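Local coordinates for Carboxylesterase/phospholipase family protein (Francisella tularensis subsp. tularensis, PDB 4F21) that acts as a serine hydrolase of the alpha/beta-hydrolase superfamily, probably cleaving carboxylic ester bonds, at residues V40-G45 / M161-Y166; V54-Y59 / E231-I236; N133-G138 / A241-I246; I186-G191 / H203-K208; K219-V222 / V228-E231. One frame throughout, in Å; residues are numbered along the deposited sequence.

All five contacts belong to one alpha/beta-hydrolase fold and differ mainly in depth. Interaction 1, its centre about 3 Å from that of the chain, is buried and reaches over strand 134-139 between two other strands; interactions 2 and 4 are also buried, interaction 3 partly so, and interaction 5 lies at the surface. Interactions 2, 3 and 5 all use helix 230-243, which meets a loop, strand 134-139 and strand 216-221 in turn. Interaction 4 holds helix 199-210 against strand 186-191. Interactions 2 and 4 are aliphatic packing, interaction 1 sets methyls obliquely against an indole, and interactions 3 and 5 place a methyl or a sulfur over a ring face. No hydrogen bond crosses any pair.

Interaction 1. Residues V40-G45 / M161-Y166; sequences VIWLHG and MALSTY
Trp42 meets both Met161 and Leu163, and with Val40 these side chains form an entirely apolar, buried contact. The far side of the indole's six-membered ring does the touching. Leu163 CD1 reaches it obliquely, 3.5 Å from Trp42 CH2, and lies almost as near to CZ2. Met161 CE comes in beside CZ3 of Trp42 at 4.0 Å, and the same methyl is a looser neighbour of Val40 CG1, at 4.5 Å. Both Met161 and Leu163 run roughly at right angles to the tryptophan side chain. Trp42 places its ring here by setting CG anti to the backbone N (chi1 -167°), which carries the indole across toward 161-163. The methionine chain bends at its last torsion (chi3 -71°), bringing CE round to the indole.

The two strands are not direct neighbours. In the central sheet of this alpha/beta-hydrolase fold, strand 134-139 runs between 38-44 and 159-163, all three parallel, and the short segments stand 9.5 Å apart with a 20° angle between them. Trp42 and Met161 therefore meet above the intervening strand, and both side chains also rest on Ala137.

Each strand probably hydrogen-bonds to the middle one, Ile41 N to Ile135 O and Gly138 N to Met161 O. Helix 230-243 covers the same apolar layer, with Ile236, Phe239 and Ile240 on Met161 and Glu232 on Leu163. Leu163 also lies near, without touching, a probable catalytic triad of Ser140, His226 and Asp194.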
# COMPACT_ATOMS: atom_id res chain seq x y z
N VAL A 40 9.39 7.21 1.37
CA VAL A 40 8.27 6.32 1.62
C VAL A 40 6.95 7.06 1.43
O VAL A 40 6.62 7.98 2.18
CB VAL A 40 8.31 5.71 3.04
CG1 VAL A 40 7.31 4.56 3.14
CG2 VAL A 40 9.70 5.21 3.36
N ILE A 41 6.20 6.65 0.42
CA ILE A 41 4.88 7.19 0.17
C ILE A 41 3.85 6.36 0.93
O ILE A 41 3.57 5.22 0.56
CB ILE A 41 4.56 7.23 -1.33
CG1 ILE A 41 5.65 8.00 -2.07
CG2 ILE A 41 3.20 7.86 -1.57
CD1 ILE A 41 5.39 8.17 -3.55
N TRP A 42 3.31 6.94 2.01
CA TRP A 42 2.35 6.27 2.87
C TRP A 42 0.93 6.76 2.59
O TRP A 42 0.60 7.92 2.82
CB TRP A 42 2.70 6.52 4.35
CG TRP A 42 1.96 5.62 5.30
CD1 TRP A 42 0.69 5.79 5.77
CD2 TRP A 42 2.45 4.42 5.90
NE1 TRP A 42 0.36 4.76 6.62
CE2 TRP A 42 1.43 3.91 6.72
CE3 TRP A 42 3.67 3.72 5.83
CZ2 TRP A 42 1.57 2.74 7.46
CZ3 TRP A 42 3.81 2.55 6.57
CH2 TRP A 42 2.77 2.08 7.37
N LEU A 43 0.08 5.85 2.11
CA LEU A 43 -1.29 6.19 1.73
C LEU A 43 -2.31 5.73 2.77
O LEU A 43 -2.14 4.68 3.40
CB LEU A 43 -1.63 5.58 0.37
CG LEU A 43 -0.64 5.79 -0.77
CD1 LEU A 43 -1.14 5.12 -2.05
CD2 LEU A 43 -0.38 7.27 -1.01
N HIS A 44 -3.36 6.52 2.95
CA HIS A 44 -4.47 6.13 3.81
C HIS A 44 -5.79 6.66 3.25
O HIS A 44 -5.82 7.72 2.62
CB HIS A 44 -4.25 6.58 5.27
CG HIS A 44 -4.33 8.06 5.48
ND1 HIS A 44 -3.23 8.83 5.77
CD2 HIS A 44 -5.39 8.91 5.46
CE1 HIS A 44 -3.60 10.09 5.91
NE2 HIS A 44 -4.90 10.17 5.72
N GLY A 45 -6.87 5.92 3.48
CA GLY A 45 -8.18 6.31 2.97
C GLY A 45 -8.73 7.56 3.62
O GLY A 45 -9.75 7.52 4.30
N MET A 161 4.07 -2.04 0.70
CA MET A 161 3.68 -2.51 2.03
C MET A 161 2.17 -2.54 2.22
O MET A 161 1.56 -1.59 2.74
CB MET A 161 4.36 -1.69 3.13
CG MET A 161 5.86 -1.95 3.24
SD MET A 161 6.59 -1.36 4.78
CE MET A 161 6.53 0.41 4.56
N ALA A 162 1.56 -3.63 1.78
CA ALA A 162 0.12 -3.81 1.89
C ALA A 162 -0.26 -4.16 3.32
O ALA A 162 0.25 -5.12 3.89
CB ALA A 162 -0.35 -4.89 0.93
N LEU A 163 -1.15 -3.36 3.89
CA LEU A 163 -1.56 -3.53 5.28
C LEU A 163 -3.08 -3.54 5.37
O LEU A 163 -3.73 -2.53 5.14
CB LEU A 163 -1.02 -2.38 6.13
CG LEU A 163 0.48 -2.08 6.06
CD1 LEU A 163 0.74 -0.61 6.29
CD2 LEU A 163 1.23 -2.91 7.08
N SER A 164 -3.63 -4.71 5.70
CA SER A 164 -5.07 -4.88 5.91
C SER A 164 -5.87 -4.52 4.66
O SER A 164 -6.92 -3.89 4.75
CB SER A 164 -5.54 -4.03 7.08
OG SER A 164 -4.65 -4.16 8.17
N THR A 165 -5.38 -4.94 3.50
CA THR A 165 -5.98 -4.55 2.23
C THR A 165 -6.26 -5.71 1.28
O THR A 165 -5.40 -6.56 1.04
CB THR A 165 -5.11 -3.52 1.50
OG1 THR A 165 -4.92 -2.37 2.33
CG2 THR A 165 -5.78 -3.09 0.22
N TYR A 166 -7.47 -5.73 0.73
CA TYR A 166 -7.87 -6.73 -0.25
C TYR A 166 -7.49 -6.29 -1.66
O TYR A 166 -6.95 -5.21 -1.86
CB TYR A 166 -9.38 -7.01 -0.15
CG TYR A 166 -10.28 -5.88 -0.61
CD1 TYR A 166 -10.04 -4.56 -0.24
CD2 TYR A 166 -11.39 -6.14 -1.41
CE1 TYR A 166 -10.87 -3.54 -0.66
CE2 TYR A 166 -12.22 -5.13 -1.83
CZ TYR A 166 -11.96 -3.83 -1.46
OH TYR A 166 -12.79 -2.82 -1.89

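Interaction 2. Residues V54-Y59 / E231-I236; sequences VDIVNY and EEIKDI
Tyr59 and Ile233 are the nearest CA pair across the contact, 6.9 Å apart, where a short 3-10 segment at 56-59 faces one side of the helix 231-236. The 3-10 turn is closed by Tyr59 N, bonded to Ile56 O at 2.9 Å, whereas the helix keeps regular bonds four residues apart. Ile233 carries the contact, one branch for each partner. Its CG2 packs tightly against Tyr59, 3.1 Å from the carbonyl O and 3.6 Å from CB. Its CD1 fits against the ethyl arm of Ile56, 3.5 Å from CG1, with the Ile56 CD1 methyl nearly as close.

In the fold, this joins the loop after strand 38-44 to helix 230-243, the last helix of the alpha/beta-hydrolase domain, which lies over one face of the sheet. Ile233 splits its two arms this way because CG1 stands anti to the carbonyl carbon (chi1 -81°) while the ethyl arm folds back at chi2. The Tyr59 ring itself leads away from the helix, with Ile56 O in plane at its edge. Toward the sheet, Ile56 and Ile236 both touch Trp42 of strand 38-44, and Phe60 and Val228 also pack on Ile233.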
# COMPACT_ATOMS: atom_id res chain seq x y z
N VAL A 54 0.77 9.73 10.52
CA VAL A 54 1.85 10.72 10.47
C VAL A 54 2.85 10.49 11.60
O VAL A 54 4.05 10.68 11.42
CB VAL A 54 1.29 12.17 10.50
CG1 VAL A 54 2.39 13.17 10.80
CG2 VAL A 54 0.63 12.50 9.17
N ASP A 55 2.35 10.04 12.75
CA ASP A 55 3.20 9.75 13.90
C ASP A 55 4.03 8.47 13.78
O ASP A 55 5.01 8.30 14.50
CB ASP A 55 2.36 9.69 15.18
CG ASP A 55 1.29 8.61 15.13
OD1 ASP A 55 0.38 8.67 15.98
OD2 ASP A 55 1.33 7.71 14.27
N ILE A 56 3.63 7.58 12.87
CA ILE A 56 4.25 6.26 12.72
C ILE A 56 5.77 6.31 12.68
O ILE A 56 6.46 5.36 13.07
CB ILE A 56 3.70 5.53 11.47
CG1 ILE A 56 3.30 4.10 11.79
CG2 ILE A 56 4.68 5.58 10.30
CD1 ILE A 56 2.86 3.32 10.59
N VAL A 57 6.30 7.44 12.22
CA VAL A 57 7.73 7.66 12.08
C VAL A 57 8.49 7.49 13.40
O VAL A 57 9.58 6.92 13.42
CB VAL A 57 7.98 9.05 11.46
CG1 VAL A 57 9.24 9.69 12.02
CG2 VAL A 57 8.04 8.93 9.96
N ASN A 58 7.90 7.96 14.49
CA ASN A 58 8.54 7.85 15.80
C ASN A 58 8.47 6.44 16.37
O ASN A 58 8.95 6.19 17.48
CB ASN A 58 7.91 8.83 16.79
CG ASN A 58 7.02 9.85 16.12
OD1 ASN A 58 7.39 10.45 15.12
ND2 ASN A 58 5.82 10.04 16.68
N TYR A 59 7.88 5.52 15.61
CA TYR A 59 7.67 4.16 16.10
C TYR A 59 8.66 3.15 15.53
O TYR A 59 8.59 1.96 15.84
CB TYR A 59 6.23 3.71 15.81
CG TYR A 59 5.21 4.43 16.64
CD1 TYR A 59 4.74 5.68 16.27
CD2 TYR A 59 4.71 3.87 17.81
CE1 TYR A 59 3.80 6.35 17.03
CE2 TYR A 59 3.78 4.54 18.58
CZ TYR A 59 3.32 5.78 18.19
OH TYR A 59 2.39 6.44 18.95
N GLU A 231 4.09 -5.15 17.12
CA GLU A 231 4.92 -6.18 16.51
C GLU A 231 4.98 -5.89 15.01
O GLU A 231 6.03 -5.97 14.37
CB GLU A 231 4.32 -7.57 16.74
CG GLU A 231 4.02 -7.87 18.22
CD GLU A 231 5.27 -8.05 19.06
OE1 GLU A 231 6.36 -8.24 18.47
OE2 GLU A 231 5.17 -7.98 20.30
N GLU A 232 3.82 -5.53 14.47
CA GLU A 232 3.70 -5.16 13.06
C GLU A 232 4.55 -3.94 12.75
O GLU A 232 5.20 -3.88 11.72
CB GLU A 232 2.24 -4.89 12.70
CG GLU A 232 2.02 -4.56 11.24
CD GLU A 232 0.55 -4.49 10.90
OE1 GLU A 232 -0.28 -4.53 11.83
OE2 GLU A 232 0.23 -4.38 9.69
N ILE A 233 4.54 -2.96 13.66
CA ILE A 233 5.35 -1.75 13.48
C ILE A 233 6.83 -2.11 13.43
O ILE A 233 7.58 -1.60 12.59
CB ILE A 233 5.08 -0.74 14.61
CG1 ILE A 233 3.81 0.05 14.32
CG2 ILE A 233 6.23 0.23 14.74
CD1 ILE A 233 3.93 0.95 13.11
N LYS A 234 7.24 -3.01 14.32
CA LYS A 234 8.60 -3.54 14.30
C LYS A 234 8.91 -4.18 12.94
O LYS A 234 9.97 -3.93 12.37
CB LYS A 234 8.80 -4.57 15.41
CG LYS A 234 10.16 -5.25 15.38
CD LYS A 234 10.16 -6.57 16.13
CE LYS A 234 11.51 -7.26 16.02
NZ LYS A 234 11.50 -8.64 16.58
N ASP A 235 7.98 -4.99 12.43
CA ASP A 235 8.20 -5.66 11.15
C ASP A 235 8.27 -4.69 9.96
O ASP A 235 9.01 -4.92 9.00
CB ASP A 235 7.14 -6.73 10.90
CG ASP A 235 7.54 -8.08 11.46
OD1 ASP A 235 8.72 -8.25 11.82
OD2 ASP A 235 6.66 -8.98 11.52
N ILE A 236 7.48 -3.62 10.02
CA ILE A 236 7.46 -2.58 9.00
C ILE A 236 8.80 -1.87 8.99
O ILE A 236 9.44 -1.71 7.93
CB ILE A 236 6.35 -1.55 9.32
CG1 ILE A 236 4.97 -2.16 9.09
CG2 ILE A 236 6.53 -0.30 8.48
CD1 ILE A 236 3.85 -1.26 9.55

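Interaction 3. Residues N133-G138 / A241-I246; sequences NIILAG and AKTFKI
The ring of Phe244 is swung toward Ile135 by a first torsion that sets CG anti to the carbonyl carbon (chi1 -71°), and Ile135 answers with its ethyl arm extended (chi2 -176°). The arm runs obliquely across the phenyl face. Ile135 CD1 sits over it in a CH-pi contact, 3.9 Å from the ring centroid and 29° off the normal, and CG1 of the same residue presses on Phe244 CZ at 3.4 Å. Thr243 comes to the same methyl from the helix: its OG1 lies 3.3 Å from Ile135 CD1, on the same side of the phenyl plane as that methyl. This hydroxyl is already held by a hydrogen bond to Phe239 O, one turn back in its own helix, so it meets the methyl simply as a packing neighbour. Next to the strand's start, Asn133 O approaches Phe244 CE1 obliquely at 3.5 Å.

Lys245 then leaves the helical path with positive phi, and a weak backbone bond from Ile246 N returns to Ala241 O.

The contact pins the C-terminal end of helix 230-243 to strand 134-139, an inner strand of the sheet. Phe244 also stacks on Phe38 of the adjoining strand 38-44, and Thr243 rests on Pro185, just before strand 186-191. Ile134 and Leu136 pack instead against helix 111-126.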
# COMPACT_ATOMS: atom_id res chain seq x y z
N ASN A 133 14.12 3.64 -5.06
CA ASN A 133 14.37 4.05 -3.69
C ASN A 133 13.13 4.69 -3.08
O ASN A 133 13.21 5.36 -2.04
CB ASN A 133 15.56 5.01 -3.62
CG ASN A 133 16.83 4.40 -4.18
OD1 ASN A 133 16.82 3.77 -5.23
ND2 ASN A 133 17.94 4.59 -3.46
N ILE A 134 12.00 4.50 -3.73
CA ILE A 134 10.71 4.94 -3.21
C ILE A 134 9.85 3.72 -2.91
O ILE A 134 9.73 2.82 -3.74
CB ILE A 134 9.97 5.84 -4.20
CG1 ILE A 134 10.88 6.96 -4.70
CG2 ILE A 134 8.71 6.42 -3.56
CD1 ILE A 134 10.24 7.84 -5.75
N ILE A 135 9.25 3.70 -1.72
CA ILE A 135 8.38 2.59 -1.32
C ILE A 135 6.92 3.02 -1.20
O ILE A 135 6.61 4.01 -0.53
CB ILE A 135 8.83 1.98 0.02
CG1 ILE A 135 10.20 1.32 -0.11
CG2 ILE A 135 7.82 0.95 0.51
CD1 ILE A 135 10.64 0.62 1.16
N LEU A 136 6.03 2.28 -1.85
CA LEU A 136 4.60 2.52 -1.74
C LEU A 136 3.96 1.64 -0.67
O LEU A 136 3.80 0.43 -0.86
CB LEU A 136 3.91 2.30 -3.09
CG LEU A 136 4.44 3.15 -4.25
CD1 LEU A 136 3.76 2.78 -5.56
CD2 LEU A 136 4.26 4.63 -3.95
N ALA A 137 3.59 2.25 0.45
CA ALA A 137 2.93 1.53 1.53
C ALA A 137 1.47 1.97 1.62
O ALA A 137 1.16 3.14 1.40
CB ALA A 137 3.64 1.77 2.84
N GLY A 138 0.59 1.03 1.94
CA GLY A 138 -0.82 1.36 2.04
C GLY A 138 -1.53 0.61 3.15
O GLY A 138 -1.16 -0.51 3.47
N ALA A 241 14.18 -1.13 6.64
CA ALA A 241 15.60 -1.37 6.87
C ALA A 241 16.21 -2.37 5.88
O ALA A 241 17.30 -2.14 5.36
CB ALA A 241 15.83 -1.85 8.30
N LYS A 242 15.50 -3.46 5.63
CA LYS A 242 16.01 -4.54 4.78
C LYS A 242 15.83 -4.28 3.29
O LYS A 242 16.33 -5.04 2.46
CB LYS A 242 15.36 -5.88 5.15
CG LYS A 242 15.72 -6.42 6.53
CD LYS A 242 17.19 -6.81 6.61
CE LYS A 242 17.96 -5.89 7.55
N THR A 243 15.11 -3.21 2.95
CA THR A 243 14.89 -2.85 1.55
C THR A 243 15.75 -1.66 1.14
O THR A 243 16.32 -1.64 0.05
CB THR A 243 13.42 -2.53 1.24
OG1 THR A 243 12.95 -1.52 2.14
CG2 THR A 243 12.57 -3.78 1.40
N PHE A 244 15.82 -0.65 2.00
CA PHE A 244 16.72 0.47 1.78
C PHE A 244 18.16 0.10 2.14
O PHE A 244 19.07 0.92 2.03
CB PHE A 244 16.25 1.70 2.55
CG PHE A 244 15.00 2.32 1.99
CD1 PHE A 244 14.64 2.13 0.66
CD2 PHE A 244 14.17 3.10 2.79
CE1 PHE A 244 13.49 2.70 0.15
CE2 PHE A 244 13.02 3.66 2.28
CZ PHE A 244 12.68 3.46 0.96
N LYS A 245 18.35 -1.15 2.57
CA LYS A 245 19.66 -1.71 2.90
C LYS A 245 20.48 -0.81 3.80
O LYS A 245 21.70 -0.70 3.65
CB LYS A 245 20.43 -2.07 1.63
CG LYS A 245 19.79 -3.16 0.78
CD LYS A 245 20.48 -3.27 -0.58
CE LYS A 245 19.75 -4.21 -1.53
NZ LYS A 245 19.95 -5.65 -1.20
N ILE A 246 19.81 -0.17 4.75
CA ILE A 246 20.49 0.69 5.71
C ILE A 246 20.63 -0.01 7.06
O ILE A 246 21.74 -0.15 7.58
CB ILE A 246 19.76 2.04 5.88
CG1 ILE A 246 18.24 1.83 5.92
CG2 ILE A 246 20.13 2.98 4.75
CD1 ILE A 246 17.44 3.11 5.85
OXT ILE A 246 19.66 -0.49 7.64

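Interaction 4. Residues I186-G191 / H203-K208; sequences ILVCHG and HDLSDK
Beside Leu205, which points at Val188, Lys208 NZ is held by Asp204 OD2 in a 3.0 Å salt bridge and more weakly by Leu167 O. The lysine meets the Asp204 carboxylate, a turn earlier in the helix, on the syn side of OD2 and 31° out of the carboxylate plane. The pair staples one turn of the helix along its flank, away from the strand.

Across the interface the packing is apolar. Leu205 CD2 nestles against both methyls of Val188, 3.8 Å from CG2 and 3.9 Å from CG1, and the valine and leucine side chains run antiparallel, side by side. Val188 can offer both methyls because CG1 stands anti to its backbone N (chi1 -173°) while CG2 turns beside that nitrogen.

Strand 186-191, helix 199-210 and strand 216-221 make a beta-alpha-beta crossover, in which the helix lies against the sheet as it links two neighbouring parallel strands. Val188 and Ser206 are the nearest CA pair, 6.6 Å apart. Here Ser206 passes its CB alongside, 4.2 Å from Val188 CG2, and its buried hydroxyl is satisfied by a hydrogen bond from OG to Asn216 OD1, at the start of the second strand. Val188 also touches Asn216. The other methyl of Leu205, CD1, packs near Thr165 O, and toward the C-terminal end of the strand His190 NE2 is hydrogen-bonded to Leu197 O, in the loop leading to the helix.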
# COMPACT_ATOMS: atom_id res chain seq x y z
N ILE A 186 7.92 -6.97 -1.58
CA ILE A 186 6.54 -6.71 -1.18
C ILE A 186 6.28 -7.27 0.21
O ILE A 186 6.60 -8.43 0.49
CB ILE A 186 5.53 -7.31 -2.17
CG1 ILE A 186 5.72 -6.70 -3.56
CG2 ILE A 186 4.10 -7.10 -1.69
CD1 ILE A 186 4.79 -7.26 -4.61
N LEU A 187 5.72 -6.44 1.08
CA LEU A 187 5.34 -6.89 2.41
C LEU A 187 3.84 -6.81 2.58
O LEU A 187 3.25 -5.73 2.50
CB LEU A 187 6.02 -6.04 3.49
CG LEU A 187 5.57 -6.32 4.93
CD1 LEU A 187 5.95 -7.74 5.35
CD2 LEU A 187 6.16 -5.30 5.89
N VAL A 188 3.22 -7.96 2.81
CA VAL A 188 1.79 -8.02 3.10
C VAL A 188 1.60 -8.27 4.59
O VAL A 188 2.21 -9.19 5.15
CB VAL A 188 1.10 -9.14 2.31
CG1 VAL A 188 -0.41 -9.06 2.48
CG2 VAL A 188 1.47 -9.05 0.84
N CYS A 189 0.78 -7.45 5.23
CA CYS A 189 0.42 -7.66 6.63
C CYS A 189 -1.10 -7.67 6.75
O CYS A 189 -1.79 -6.98 6.01
CB CYS A 189 1.01 -6.56 7.51
SG CYS A 189 2.82 -6.47 7.53
N HIS A 190 -1.63 -8.46 7.69
CA HIS A 190 -3.08 -8.55 7.85
C HIS A 190 -3.51 -9.10 9.21
O HIS A 190 -2.86 -9.97 9.78
CB HIS A 190 -3.70 -9.38 6.73
CG HIS A 190 -5.08 -8.94 6.34
ND1 HIS A 190 -5.36 -8.38 5.11
CD2 HIS A 190 -6.24 -8.95 7.03
CE1 HIS A 190 -6.64 -8.08 5.06
NE2 HIS A 190 -7.20 -8.42 6.20
N GLY A 191 -4.63 -8.58 9.72
CA GLY A 191 -5.15 -9.00 11.01
C GLY A 191 -6.02 -10.24 10.91
O GLY A 191 -6.76 -10.42 9.95
N HIS A 203 -4.93 -12.97 2.23
CA HIS A 203 -4.42 -14.17 1.59
C HIS A 203 -4.68 -14.09 0.10
O HIS A 203 -3.87 -14.53 -0.71
CB HIS A 203 -5.09 -15.43 2.15
CG HIS A 203 -4.55 -15.87 3.48
ND1 HIS A 203 -3.39 -16.60 3.61
CD2 HIS A 203 -5.02 -15.69 4.74
CE1 HIS A 203 -3.16 -16.85 4.88
NE2 HIS A 203 -4.14 -16.30 5.59
N ASP A 204 -5.83 -13.52 -0.26
CA ASP A 204 -6.20 -13.36 -1.67
C ASP A 204 -5.24 -12.43 -2.40
O ASP A 204 -4.79 -12.73 -3.50
CB ASP A 204 -7.64 -12.87 -1.80
CG ASP A 204 -8.12 -12.82 -3.23
OD1 ASP A 204 -7.74 -13.71 -4.02
OD2 ASP A 204 -8.87 -11.88 -3.58
N LEU A 205 -4.92 -11.29 -1.79
CA LEU A 205 -3.97 -10.34 -2.36
C LEU A 205 -2.58 -10.97 -2.49
O LEU A 205 -1.96 -10.91 -3.55
CB LEU A 205 -3.90 -9.06 -1.52
CG LEU A 205 -2.89 -7.96 -1.88
CD1 LEU A 205 -3.50 -6.59 -1.65
CD2 LEU A 205 -1.60 -8.09 -1.09
N SER A 206 -2.10 -11.57 -1.40
CA SER A 206 -0.77 -12.18 -1.38
C SER A 206 -0.62 -13.29 -2.41
O SER A 206 0.38 -13.36 -3.12
CB SER A 206 -0.45 -12.71 0.01
OG SER A 206 0.80 -13.39 0.02
N ASP A 207 -1.62 -14.17 -2.47
CA ASP A 207 -1.61 -15.29 -3.41
C ASP A 207 -1.73 -14.80 -4.85
O ASP A 207 -1.01 -15.28 -5.73
CB ASP A 207 -2.72 -16.28 -3.09
CG ASP A 207 -2.34 -17.26 -1.98
OD1 ASP A 207 -1.69 -18.27 -2.29
OD2 ASP A 207 -2.71 -17.01 -0.81
N LYS A 208 -2.63 -13.86 -5.09
CA LYS A 208 -2.83 -13.32 -6.43
C LYS A 208 -1.64 -12.48 -6.90
O LYS A 208 -1.49 -12.21 -8.08
CB LYS A 208 -4.14 -12.52 -6.54
CG LYS A 208 -5.38 -13.40 -6.62
CD LYS A 208 -6.60 -12.64 -7.13
CE LYS A 208 -6.97 -11.49 -6.20
NZ LYS A 208 -8.36 -11.00 -6.45

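Interaction 5. Residues K219-V222 / V228-E231; sequences KHYV and VCME
Cys229 does two jobs with one sulfur: SG lies over the face of the Tyr221 ring and also caps the start of helix 230-243. The sulfur-aromatic contact places SG 4.4 Å from the ring centroid and 26° off the ring normal, with CD2 as the nearest ring atom at 4.0 Å. The sulfur stands between the backbone N and the carbonyl carbon of its own residue (chi1 65°), a setting that lets it turn toward the ring and back to the helix at once.

At the helix start, Cys229 is the N-cap residue and its SG faces Glu232 N, three residues on. Cys229 N gives a weak hydrogen bond to Glu232 OE1, so that the pair resembles a capping box. The contact thus joins strand 216-221, the outermost strand at one end of the sheet, to the beginning of the domain's final helix, across the loop between them, which carries His226 of the probable catalytic triad.

Glu231 adds aliphatic packing at the exposed side of the contact, its CB 4.1 Å from Tyr221 CE2 and oblique to the ring. Past CB the chain bends at chi2 (-70°) and leads the carboxylate away from the tyrosine. The phenol end is held separately: Tyr221 OH is hydrogen-bonded to OD2 of Asp235, one helical turn after Glu231, and Lys219 NZ forms a long, weak ion pair with the same carboxylate oxygen.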
# COMPACT_ATOMS: atom_id res chain seq x y z
N LYS A 219 2.57 -11.80 6.43
CA LYS A 219 2.67 -11.76 7.88
C LYS A 219 1.33 -11.41 8.53
O LYS A 219 0.97 -10.24 8.62
CB LYS A 219 3.74 -10.75 8.31
CG LYS A 219 5.05 -10.90 7.56
CD LYS A 219 6.21 -10.28 8.31
CE LYS A 219 7.53 -10.67 7.69
NZ LYS A 219 8.69 -10.24 8.51
N HIS A 220 0.60 -12.42 8.98
CA HIS A 220 -0.67 -12.18 9.67
C HIS A 220 -0.48 -12.15 11.18
O HIS A 220 0.41 -12.81 11.72
CB HIS A 220 -1.75 -13.19 9.26
CG HIS A 220 -1.54 -14.56 9.80
ND1 HIS A 220 -1.16 -15.63 9.02
CD2 HIS A 220 -1.68 -15.06 11.06
CE1 HIS A 220 -1.06 -16.71 9.76
NE2 HIS A 220 -1.37 -16.39 11.01
N TYR A 221 -1.32 -11.38 11.86
CA TYR A 221 -1.21 -11.22 13.31
C TYR A 221 -2.47 -11.69 14.03
O TYR A 221 -3.57 -11.19 13.79
CB TYR A 221 -0.90 -9.75 13.65
CG TYR A 221 0.38 -9.26 13.02
CD1 TYR A 221 0.39 -8.76 11.72
CD2 TYR A 221 1.58 -9.30 13.71
CE1 TYR A 221 1.56 -8.32 11.13
CE2 TYR A 221 2.75 -8.85 13.13
CZ TYR A 221 2.74 -8.36 11.84
OH TYR A 221 3.90 -7.92 11.25
N VAL A 222 -2.31 -12.68 14.90
CA VAL A 222 -3.44 -13.25 15.62
C VAL A 222 -4.03 -12.20 16.55
O VAL A 222 -3.32 -11.36 17.09
CB VAL A 222 -3.03 -14.50 16.44
CG1 VAL A 222 -4.26 -15.25 16.94
CG2 VAL A 222 -2.15 -15.41 15.60
N VAL A 228 -3.19 -1.43 13.28
CA VAL A 228 -1.76 -1.70 13.22
C VAL A 228 -1.21 -1.84 14.64
O VAL A 228 -1.38 -0.94 15.46
CB VAL A 228 -1.00 -0.56 12.50
CG1 VAL A 228 0.50 -0.72 12.64
CG2 VAL A 228 -1.39 -0.50 11.03
N CYS A 229 -0.56 -2.97 14.91
CA CYS A 229 -0.02 -3.24 16.24
C CYS A 229 1.47 -2.94 16.34
O CYS A 229 2.09 -2.42 15.41
CB CYS A 229 -0.29 -4.69 16.64
SG CYS A 229 0.56 -5.89 15.62
N MET A 230 2.03 -3.26 17.48
CA MET A 230 3.40 -2.91 17.78
C MET A 230 4.42 -3.87 17.18
O MET A 230 5.47 -3.45 16.77
CB MET A 230 3.59 -2.72 19.29
CG MET A 230 3.23 -1.34 19.79
SD MET A 230 4.40 0.05 19.52
CE MET A 230 4.60 0.00 17.77
N GLU A 231 4.09 -5.15 17.12
CA GLU A 231 4.92 -6.18 16.51
C GLU A 231 4.98 -5.89 15.01
O GLU A 231 6.03 -5.97 14.37
CB GLU A 231 4.32 -7.57 16.74
CG GLU A 231 4.02 -7.87 18.22
CD GLU A 231 5.27 -8.05 19.06
OE1 GLU A 231 6.36 -8.24 18.47
OE2 GLU A 231 5.17 -7.98 20.30